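Periplasmic oligopeptide-binding protein (Burkholderia pseudomallei, PDB 3ZS6) probably binds oligopeptides in the periplasm and delivers them to an ABC transport system for uptake. Local coordinates at residues 84-89 and 124-129; 106-111 and 134-139; 250-255 and 481-486. All coordinates share one frame; numbering follows the deposited sequence. Where two conformers were deposited one is given.

Interaction 1 of 3, residues 84-89 and 124-129; sequences DFVYAW and LGIRAI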
loop_
_atom_site.group_PDB
_atom_site.type_symbol
_atom_site.label_atom_id
_atom_site.label_comp_id
_atom_site.label_asym_id
_atom_site.label_seq_id
_atom_site.Cartn_x
_atom_site.Cartn_y
_atom_site.Cartn_z
ATOM N N ASP A 84 4.352 -17.478 -18.385
ATOM C CA ASP A 84 3.386 -17.158 -17.327
ATOM C C ASP A 84 3.445 -15.687 -16.921
ATOM O O ASP A 84 2.421 -15.082 -16.590
ATOM C CB ASP A 84 3.585 -18.055 -16.103
ATOM C CG ASP A 84 3.285 -19.520 -16.400
ATOM O OD1 ASP A 84 2.256 -19.802 -17.057
ATOM O OD2 ASP A 84 4.079 -20.382 -15.976
ATOM N N PHE A 85 4.644 -15.114 -16.949
ATOM C CA PHE A 85 4.811 -13.705 -16.597
ATOM C C PHE A 85 4.365 -12.776 -17.733
ATOM O O PHE A 85 3.700 -11.766 -17.489
ATOM C CB PHE A 85 6.254 -13.409 -16.157
ATOM C CG PHE A 85 6.598 -13.984 -14.805
ATOM C CD1 PHE A 85 7.070 -15.284 -14.685
ATOM C CD2 PHE A 85 6.425 -13.225 -13.652
ATOM C CE1 PHE A 85 7.378 -15.818 -13.434
ATOM C CE2 PHE A 85 6.725 -13.746 -12.402
ATOM C CZ PHE A 85 7.201 -15.044 -12.293
ATOM N N VAL A 86 4.723 -13.123 -18.967
ATOM C CA VAL A 86 4.270 -12.357 -20.122
ATOM C C VAL A 86 2.739 -12.244 -20.088
ATOM O O VAL A 86 2.179 -11.150 -20.216
ATOM C CB VAL A 86 4.745 -12.988 -21.464
ATOM C CG1 VAL A 86 4.119 -12.263 -22.653
ATOM C CG2 VAL A 86 6.279 -12.964 -21.570
ATOM N N TYR A 87 2.075 -13.380 -19.892
ATOM C CA TYR A 87 0.616 -13.419 -19.810
ATOM C C TYR A 87 0.075 -12.553 -18.675
ATOM O O TYR A 87 -0.841 -11.750 -18.874
ATOM C CB TYR A 87 0.126 -14.861 -19.638
ATOM C CG TYR A 87 -1.336 -14.957 -19.275
ATOM C CD1 TYR A 87 -2.329 -14.801 -20.244
ATOM C CD2 TYR A 87 -1.732 -15.192 -17.963
ATOM C CE1 TYR A 87 -3.676 -14.878 -19.912
ATOM C CE2 TYR A 87 -3.073 -15.278 -17.625
ATOM C CZ TYR A 87 -4.042 -15.117 -18.606
ATOM O OH TYR A 87 -5.379 -15.196 -18.272
ATOM N N ALA A 88 0.645 -12.717 -17.486
ATOM C CA ALA A 88 0.180 -12.001 -16.302
ATOM C C ALA A 88 0.282 -10.495 -16.474
ATOM O O ALA A 88 -0.650 -9.765 -16.148
ATOM C CB ALA A 88 0.961 -12.449 -15.054
ATOM N N TRP A 89 1.420 -10.033 -16.977
ATOM C CA TRP A 89 1.654 -8.598 -17.112
ATOM C C TRP A 89 0.823 -7.971 -18.238
ATOM O O TRP A 89 0.299 -6.867 -18.080
ATOM C CB TRP A 89 3.150 -8.292 -17.296
ATOM C CG TRP A 89 3.970 -8.601 -16.071
ATOM C CD1 TRP A 89 3.604 -9.398 -15.016
ATOM C CD2 TRP A 89 5.283 -8.111 -15.766
ATOM N NE1 TRP A 89 4.617 -9.441 -14.082
ATOM C CE2 TRP A 89 5.657 -8.660 -14.517
ATOM C CE3 TRP A 89 6.178 -7.262 -16.425
ATOM C CZ2 TRP A 89 6.898 -8.395 -13.920
ATOM C CZ3 TRP A 89 7.415 -6.998 -15.827
ATOM C CH2 TRP A 89 7.755 -7.558 -14.587
ATOM N N LEU A 124 3.308 -4.923 -25.005
ATOM C CA LEU A 124 3.994 -4.664 -23.737
ATOM C C LEU A 124 5.458 -5.117 -23.767
ATOM O O LEU A 124 5.779 -6.203 -24.263
ATOM C CB LEU A 124 3.259 -5.353 -22.583
ATOM C CG LEU A 124 3.697 -5.043 -21.150
ATOM C CD1 LEU A 124 3.545 -3.550 -20.844
ATOM C CD2 LEU A 124 2.877 -5.878 -20.162
ATOM N N GLY A 125 6.337 -4.293 -23.209
ATOM C CA GLY A 125 7.761 -4.586 -23.214
ATOM C C GLY A 125 8.238 -5.675 -22.263
ATOM O O GLY A 125 9.248 -5.501 -21.583
ATOM N N ILE A 126 7.520 -6.793 -22.196
ATOM C CA ILE A 126 8.051 -7.977 -21.535
ATOM C C ILE A 126 8.085 -9.147 -22.513
ATOM O O ILE A 126 7.096 -9.426 -23.191
ATOM C CB ILE A 126 7.269 -8.377 -20.264
ATOM C CG1 ILE A 126 7.925 -9.601 -19.610
ATOM C CG2 ILE A 126 5.816 -8.668 -20.588
ATOM C CD1 ILE A 126 7.366 -9.954 -18.237
ATOM N N ARG A 127 9.221 -9.832 -22.575
ATOM C CA ARG A 127 9.424 -10.870 -23.584
ATOM C C ARG A 127 10.050 -12.145 -23.012
ATOM O O ARG A 127 10.981 -12.089 -22.203
ATOM C CB ARG A 127 10.291 -10.314 -24.715
ATOM C CG ARG A 127 10.535 -11.265 -25.866
ATOM C CD ARG A 127 11.154 -10.529 -27.053
ATOM N NE ARG A 127 12.526 -10.092 -26.799
ATOM C CZ ARG A 127 13.606 -10.699 -27.288
ATOM N NH1 ARG A 127 13.479 -11.774 -28.060
ATOM N NH2 ARG A 127 14.817 -10.230 -27.009
ATOM N N ALA A 128 9.532 -13.292 -23.439
ATOM C CA ALA A 128 10.161 -14.567 -23.113
ATOM C C ALA A 128 11.203 -14.933 -24.176
ATOM O O ALA A 128 10.859 -15.423 -25.254
ATOM C CB ALA A 128 9.115 -15.661 -22.986
ATOM N N ILE A 129 12.473 -14.678 -23.878
ATOM C CA ILE A 129 13.554 -15.049 -24.794
ATOM C C ILE A 129 13.598 -16.566 -24.943
ATOM O O ILE A 129 13.847 -17.098 -26.027
ATOM C CB ILE A 129 14.913 -14.513 -24.303
ATOM C CG1 ILE A 129 14.901 -12.984 -24.331
ATOM C CG2 ILE A 129 16.066 -15.078 -25.149
ATOM C CD1 ILE A 129 16.163 -12.347 -23.806
#
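The end methyl of I126 rests on the indole of W89 in a CH-pi contact, with CD1 3.8 Å from the centroid of the six-membered ring and 26° off its normal. It is shifted toward the rim, so CE3 of W89 is its nearest ring atom, 3.5 Å from CD1 of I126. The isoleucine reaches this far because its chain is fully extended, CG1 standing anti to the backbone N (chi1 -178°), and it meets the tryptophan at about a right angle. One helical turn earlier, CB of F85 lies 4.2 Å from the same CD1, which therefore fits against two successive turns of helix 82-93.

V86 borders the other part of the strand. Its CG2 is 4.2 Å from CG1 of I126 and also approaches A128, with 3.8 Å to the backbone N of that residue. Beyond W89, L124 closes the row, CD2 lying 3.8 Å from CB of W89.

A second shell sets these groups in place. NE1 of W89 donates to the carbonyl of L154, which fixes how the indole is turned, while I134 and V136 of the neighbouring strand touch F85, W89 and I126 from the sheet. R127, pointing away from the helix, forms a salt bridge with E135.

Here the edge strand 126-128 of a five-stranded antiparallel sheet runs nearly antiparallel to the helix, 155° between short axes 7.9 Å apart. No hydrogen bond joins the two segments; the contact rests on apolar packing and one CH-pi contact, while the indole N-H and the R127 guanidinium bond elsewhere.

Interaction 2 of 3, residues 106-111 and 134-139; sequences EFVKNA and IEVKTE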
loop_
_atom_site.group_PDB
_atom_site.type_symbol
_atom_site.label_atom_id
_atom_site.label_comp_id
_atom_site.label_asym_id
_atom_site.label_seq_id
_atom_site.Cartn_x
_atom_site.Cartn_y
_atom_site.Cartn_z
ATOM N N GLU A 106 3.223 0.146 -15.233
ATOM C CA GLU A 106 3.311 1.382 -15.998
ATOM C C GLU A 106 4.743 1.726 -16.414
ATOM O O GLU A 106 4.948 2.427 -17.407
ATOM C CB GLU A 106 2.689 2.536 -15.209
ATOM C CG GLU A 106 1.889 3.515 -16.042
ATOM C CD GLU A 106 1.146 4.524 -15.180
ATOM O OE1 GLU A 106 0.181 4.124 -14.495
ATOM O OE2 GLU A 106 1.532 5.712 -15.181
ATOM N N PHE A 107 5.732 1.238 -15.668
ATOM C CA PHE A 107 7.130 1.517 -16.007
ATOM C C PHE A 107 7.567 0.723 -17.238
ATOM O O PHE A 107 8.557 1.061 -17.890
ATOM C CB PHE A 107 8.073 1.194 -14.841
ATOM C CG PHE A 107 7.881 2.064 -13.630
ATOM C CD1 PHE A 107 6.813 2.941 -13.542
ATOM C CD2 PHE A 107 8.781 2.003 -12.577
ATOM C CE1 PHE A 107 6.642 3.739 -12.419
ATOM C CE2 PHE A 107 8.619 2.798 -11.455
ATOM C CZ PHE A 107 7.547 3.667 -11.376
ATOM N N VAL A 108 6.830 -0.340 -17.551
ATOM C CA VAL A 108 7.188 -1.195 -18.675
ATOM C C VAL A 108 6.867 -0.545 -20.022
ATOM O O VAL A 108 5.876 0.175 -20.164
ATOM C CB VAL A 108 6.523 -2.573 -18.569
ATOM C CG1 VAL A 108 6.968 -3.468 -19.717
ATOM C CG2 VAL A 108 6.868 -3.214 -17.229
ATOM N N LYS A 109 7.726 -0.811 -21.002
ATOM C CA LYS A 109 7.642 -0.189 -22.314
ATOM C C LYS A 109 6.276 -0.401 -22.957
ATOM O O LYS A 109 5.780 -1.529 -23.038
ATOM C CB LYS A 109 8.758 -0.722 -23.221
ATOM C CG LYS A 109 8.910 0.019 -24.532
ATOM C CD LYS A 109 9.144 1.505 -24.297
ATOM C CE LYS A 109 9.570 2.213 -25.577
ATOM N NZ LYS A 109 10.936 1.792 -26.005
ATOM N N ASN A 110 5.665 0.702 -23.375
ATOM C CA ASN A 110 4.362 0.689 -24.029
ATOM C C ASN A 110 3.157 0.546 -23.097
ATOM O O ASN A 110 2.018 0.650 -23.540
ATOM C CB ASN A 110 4.313 -0.396 -25.104
ATOM C CG ASN A 110 5.165 -0.059 -26.311
ATOM O OD1 ASN A 110 5.460 1.105 -26.574
ATOM N ND2 ASN A 110 5.563 -1.080 -27.052
ATOM N N ALA A 111 3.403 0.305 -21.813
ATOM C CA ALA A 111 2.299 0.093 -20.868
ATOM C C ALA A 111 1.262 1.228 -20.875
ATOM O O ALA A 111 0.053 0.970 -20.897
ATOM C CB ALA A 111 2.830 -0.148 -19.452
ATOM N N ILE A 134 13.604 -14.008 -19.052
ATOM C CA ILE A 134 12.693 -12.887 -19.277
ATOM C C ILE A 134 13.431 -11.582 -19.563
ATOM O O ILE A 134 14.382 -11.227 -18.872
ATOM C CB ILE A 134 11.762 -12.671 -18.082
ATOM C CG1 ILE A 134 10.744 -13.806 -18.003
ATOM C CG2 ILE A 134 11.061 -11.306 -18.189
ATOM C CD1 ILE A 134 9.914 -13.796 -16.742
ATOM N N GLU A 135 12.983 -10.872 -20.591
ATOM C CA GLU A 135 13.503 -9.544 -20.880
ATOM C C GLU A 135 12.418 -8.492 -20.635
ATOM O O GLU A 135 11.323 -8.583 -21.186
ATOM C CB GLU A 135 13.992 -9.461 -22.327
ATOM C CG GLU A 135 14.469 -8.074 -22.726
ATOM C CD GLU A 135 14.672 -7.934 -24.220
ATOM O OE1 GLU A 135 13.668 -7.774 -24.943
ATOM O OE2 GLU A 135 15.835 -7.990 -24.670
ATOM N N VAL A 136 12.725 -7.502 -19.803
ATOM C CA VAL A 136 11.813 -6.382 -19.589
ATOM C C VAL A 136 12.426 -5.064 -20.059
ATOM O O VAL A 136 13.513 -4.675 -19.617
ATOM C CB VAL A 136 11.390 -6.253 -18.105
ATOM C CG1 VAL A 136 10.444 -5.063 -17.918
ATOM C CG2 VAL A 136 10.728 -7.531 -17.634
ATOM N N LYS A 137 11.732 -4.397 -20.975
ATOM C CA LYS A 137 12.110 -3.060 -21.419
ATOM C C LYS A 137 11.265 -2.045 -20.662
ATOM O O LYS A 137 10.050 -2.202 -20.579
ATOM C CB LYS A 137 11.855 -2.905 -22.920
ATOM C CG LYS A 137 12.670 -3.841 -23.806
ATOM C CD LYS A 137 13.995 -3.215 -24.204
ATOM C CE LYS A 137 14.745 -4.113 -25.171
ATOM N NZ LYS A 137 16.040 -3.514 -25.576
ATOM N N THR A 138 11.901 -1.014 -20.116
ATOM C CA THR A 138 11.188 0.039 -19.398
ATOM C C THR A 138 11.192 1.331 -20.203
ATOM O O THR A 138 12.091 1.554 -21.015
ATOM C CB THR A 138 11.811 0.314 -18.015
ATOM O OG1 THR A 138 13.200 0.631 -18.172
ATOM C CG2 THR A 138 11.668 -0.902 -17.108
ATOM N N GLU A 139 10.189 2.178 -19.970
ATOM C CA GLU A 139 10.053 3.451 -20.689
ATOM C C GLU A 139 11.225 4.381 -20.410
ATOM O O GLU A 139 11.690 5.087 -21.295
ATOM C CB GLU A 139 8.752 4.157 -20.292
ATOM C CG GLU A 139 7.485 3.449 -20.736
ATOM C CD GLU A 139 7.160 3.682 -22.200
ATOM O OE1 GLU A 139 7.945 4.371 -22.884
ATOM O OE2 GLU A 139 6.116 3.176 -22.664
HETATM O O HOH W 1 4.512 3.196 -20.219
#
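V108 and T138 form a single antiparallel beta bridge of the non-hydrogen-bonded kind, the backbone bonds of their neighbours lying on either side. E139 N donates to F107 O at 2.9 Å, and K109 N to K137 O at 2.7 Å, both with an angle of 163° at the hydrogen. The two chains are close at this point, CA of V108 standing 4.2 Å from CA of T138. The bridge carries the line of strand 133-137 past its last regular residue and onto the loop before helix 111-115.

The tightly packed side belongs to V108. Its CG1, anti to the backbone N (chi1 -177°), presses on the carbonyl oxygen of K137 at 3.4 Å, while CG2 meets CG1 of V136 at 4.1 Å, the two valines crossing at about a right angle. W89 and L124 pack around the same valine, so the bridge is backed by the core that helix 82-93 shares with the sheet.

The other side is looser and largely charged. The aliphatic part of K109, bent at chi2, runs across the E139 carboxylate, yet its NZ remains 5.0 Å from OE1 of E139: opposite charges near each other without contact. The lysine K137 sends its end away from the loop, toward a weak bond with T63.

What steadies this side is E139, whose chain bends at chi2 to bring the carboxylate to the type II turn from V108 to A111. A water 2.9 Å from OE2 of E139 also bonds to E106 O, linking the carboxylate to the start of the loop. N110, at the positive-phi corner of the turn, offers its backbone N to OE2 of E139 at 2.6 Å, arriving from above the carboxylate plane, 49° out of it.

Interaction 3 of 3, residues 250-255 and 481-486; sequences GKELRP and VKSYVG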
loop_
_atom_site.group_PDB
_atom_site.type_symbol
_atom_site.label_atom_id
_atom_site.label_comp_id
_atom_site.label_asym_id
_atom_site.label_seq_id
_atom_site.Cartn_x
_atom_site.Cartn_y
_atom_site.Cartn_z
ATOM N N GLY A 250 5.846 -6.264 26.812
ATOM C CA GLY A 250 7.253 -5.964 26.632
ATOM C C GLY A 250 7.726 -6.029 25.191
ATOM O O GLY A 250 7.189 -5.345 24.319
ATOM N N LYS A 251 8.730 -6.866 24.949
ATOM C CA LYS A 251 9.389 -6.935 23.652
ATOM C C LYS A 251 8.561 -7.618 22.567
ATOM O O LYS A 251 8.936 -7.593 21.398
ATOM C CB LYS A 251 10.777 -7.589 23.780
ATOM C CG LYS A 251 11.774 -6.761 24.609
ATOM C CD LYS A 251 13.140 -7.454 24.690
ATOM C CE LYS A 251 13.979 -6.955 25.868
ATOM N NZ LYS A 251 15.208 -7.796 26.064
ATOM N N GLU A 252 7.450 -8.243 22.943
ATOM C CA GLU A 252 6.503 -8.723 21.935
ATOM C C GLU A 252 5.948 -7.541 21.132
ATOM O O GLU A 252 5.512 -7.690 19.981
ATOM C CB GLU A 252 5.371 -9.537 22.578
ATOM C CG GLU A 252 5.876 -10.781 23.306
ATOM C CD GLU A 252 4.769 -11.638 23.884
ATOM O OE1 GLU A 252 3.587 -11.242 23.779
ATOM O OE2 GLU A 252 5.083 -12.713 24.442
ATOM N N LEU A 253 5.971 -6.361 21.740
ATOM C CA LEU A 253 5.558 -5.147 21.035
ATOM C C LEU A 253 6.712 -4.749 20.121
ATOM O O LEU A 253 7.734 -4.249 20.591
ATOM C CB LEU A 253 5.229 -4.024 22.033
ATOM C CG LEU A 253 4.948 -2.613 21.488
ATOM C CD1 LEU A 253 4.113 -2.676 20.245
ATOM C CD2 LEU A 253 4.265 -1.733 22.538
ATOM N N ARG A 254 6.561 -5.005 18.822
ATOM C CA ARG A 254 7.637 -4.758 17.867
ATOM C C ARG A 254 7.517 -3.337 17.326
ATOM O O ARG A 254 6.577 -3.018 16.599
ATOM C CB ARG A 254 7.595 -5.775 16.729
ATOM C CG ARG A 254 7.346 -7.214 17.177
ATOM C CD ARG A 254 8.447 -7.739 18.127
ATOM N NE ARG A 254 8.092 -9.070 18.610
ATOM C CZ ARG A 254 8.779 -10.181 18.362
ATOM N NH1 ARG A 254 9.905 -10.139 17.650
ATOM N NH2 ARG A 254 8.339 -11.337 18.836
ATOM N N PRO A 255 8.476 -2.478 17.684
ATOM C CA PRO A 255 8.349 -1.040 17.446
ATOM C C PRO A 255 9.025 -0.582 16.163
ATOM O O PRO A 255 9.916 -1.264 15.650
ATOM C CB PRO A 255 9.115 -0.455 18.622
ATOM C CG PRO A 255 10.270 -1.424 18.783
ATOM C CD PRO A 255 9.707 -2.798 18.429
ATOM N N VAL A 481 3.733 -9.431 18.400
ATOM C CA VAL A 481 4.101 -10.711 17.807
ATOM C C VAL A 481 4.677 -11.573 18.932
ATOM O O VAL A 481 5.582 -11.145 19.650
ATOM C CB VAL A 481 5.132 -10.551 16.676
ATOM C CG1 VAL A 481 5.548 -11.912 16.124
ATOM C CG2 VAL A 481 4.575 -9.655 15.548
ATOM N N LYS A 482 4.130 -12.773 19.098
ATOM C CA LYS A 482 4.486 -13.637 20.227
ATOM C C LYS A 482 5.993 -13.914 20.296
ATOM O O LYS A 482 6.679 -13.954 19.268
ATOM C CB LYS A 482 3.697 -14.949 20.151
ATOM C CG LYS A 482 2.177 -14.770 20.280
ATOM C CD LYS A 482 1.776 -14.492 21.729
ATOM C CE LYS A 482 0.259 -14.412 21.897
ATOM N NZ LYS A 482 -0.127 -14.332 23.339
ATOM N N SER A 483 6.504 -14.089 21.514
ATOM C CA SER A 483 7.926 -14.357 21.732
ATOM C C SER A 483 8.397 -15.640 21.052
ATOM O O SER A 483 9.581 -15.780 20.741
ATOM C CB SER A 483 8.246 -14.419 23.231
ATOM O OG SER A 483 7.988 -13.163 23.836
ATOM N N TYR A 484 7.484 -16.584 20.834
ATOM C CA TYR A 484 7.859 -17.828 20.152
ATOM C C TYR A 484 7.869 -17.723 18.616
ATOM O O TYR A 484 8.164 -18.704 17.930
ATOM C CB TYR A 484 6.980 -18.998 20.598
ATOM C CG TYR A 484 5.492 -18.736 20.510
ATOM C CD1 TYR A 484 4.825 -18.773 19.285
ATOM C CD2 TYR A 484 4.751 -18.458 21.656
ATOM C CE1 TYR A 484 3.452 -18.533 19.207
ATOM C CE2 TYR A 484 3.391 -18.224 21.591
ATOM C CZ TYR A 484 2.743 -18.257 20.366
ATOM O OH TYR A 484 1.383 -18.022 20.313
ATOM N N VAL A 485 7.539 -16.551 18.075
ATOM C CA VAL A 485 7.633 -16.350 16.625
ATOM C C VAL A 485 9.005 -15.813 16.235
ATOM O O VAL A 485 9.332 -14.659 16.520
ATOM C CB VAL A 485 6.543 -15.407 16.072
ATOM C CG1 VAL A 485 6.751 -15.161 14.555
ATOM C CG2 VAL A 485 5.159 -15.977 16.332
ATOM N N GLY A 486 9.805 -16.648 15.580
ATOM C CA GLY A 486 11.165 -16.270 15.204
ATOM C C GLY A 486 11.271 -15.700 13.795
ATOM O O GLY A 486 10.377 -15.899 12.960
HETATM O O HOH W 2 1.721 -12.811 24.997
HETATM O O HOH W 3 4.664 -15.283 23.969
HETATM O O HOH W 4 11.338 -12.793 16.070
HETATM O O HOH W 5 10.238 -13.302 18.886
#
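R254 lays its guanidinium over the side chain of V481, whose CB faces the flat group and lies 3.8 Å from NE of R254. Bending at chi2 (-61°) turns the arginine along the backbone opposite, where NH2 donates to V481 O at 2.9 Å from above the carbonyl plane. NE reaches back to E252 O at 3.2 Å, that oxygen lying in the guanidinium plane. V481 N takes the same oxygen from the opposite face of its carbonyl at 2.9 Å, so one acceptor secures both the chain and the arginine.

E252 has two conformers, so its side-chain bonds are tentative. In one, OG of S483 donates to the anti lone pair of OE2 at 3.0 Å, while OE1 is hydrogen-bonded to the hydroxyl of Y226 and bridged by a water to NZ of K482, which bonds to the carbonyl of Y226. A further water lies 2.7 Å from NH2 of R254 and joins it to the carbonyls of S483 and V485.

These bonds hold V481 just ahead of the type I beta turn K482 to V485, where the chain leaves strand 470-480 beside its antiparallel partner 253-258 in a mixed sheet.

From the N terminus, the chain first passes through helix segment 84-89 and then loop 106-111. Interaction 1 closes at 124-129 and interaction 2 at 134-139, so their loops cross. They meet physically at G125, whose N lies 2.8 Å from O of K109 and whose O lies 2.8 Å from N of K137, both probable hydrogen bonds. Together they tie helix 82-93 and the lead-in to helix 111-115 onto neighbouring strands of one antiparallel sheet. Interaction 3 follows in series, its centre about 41 Å from the centres of both interaction 1 and interaction 2, and closes a far longer loop of 225 residues, joining strand 253-258 to the chain beyond strand 470-480.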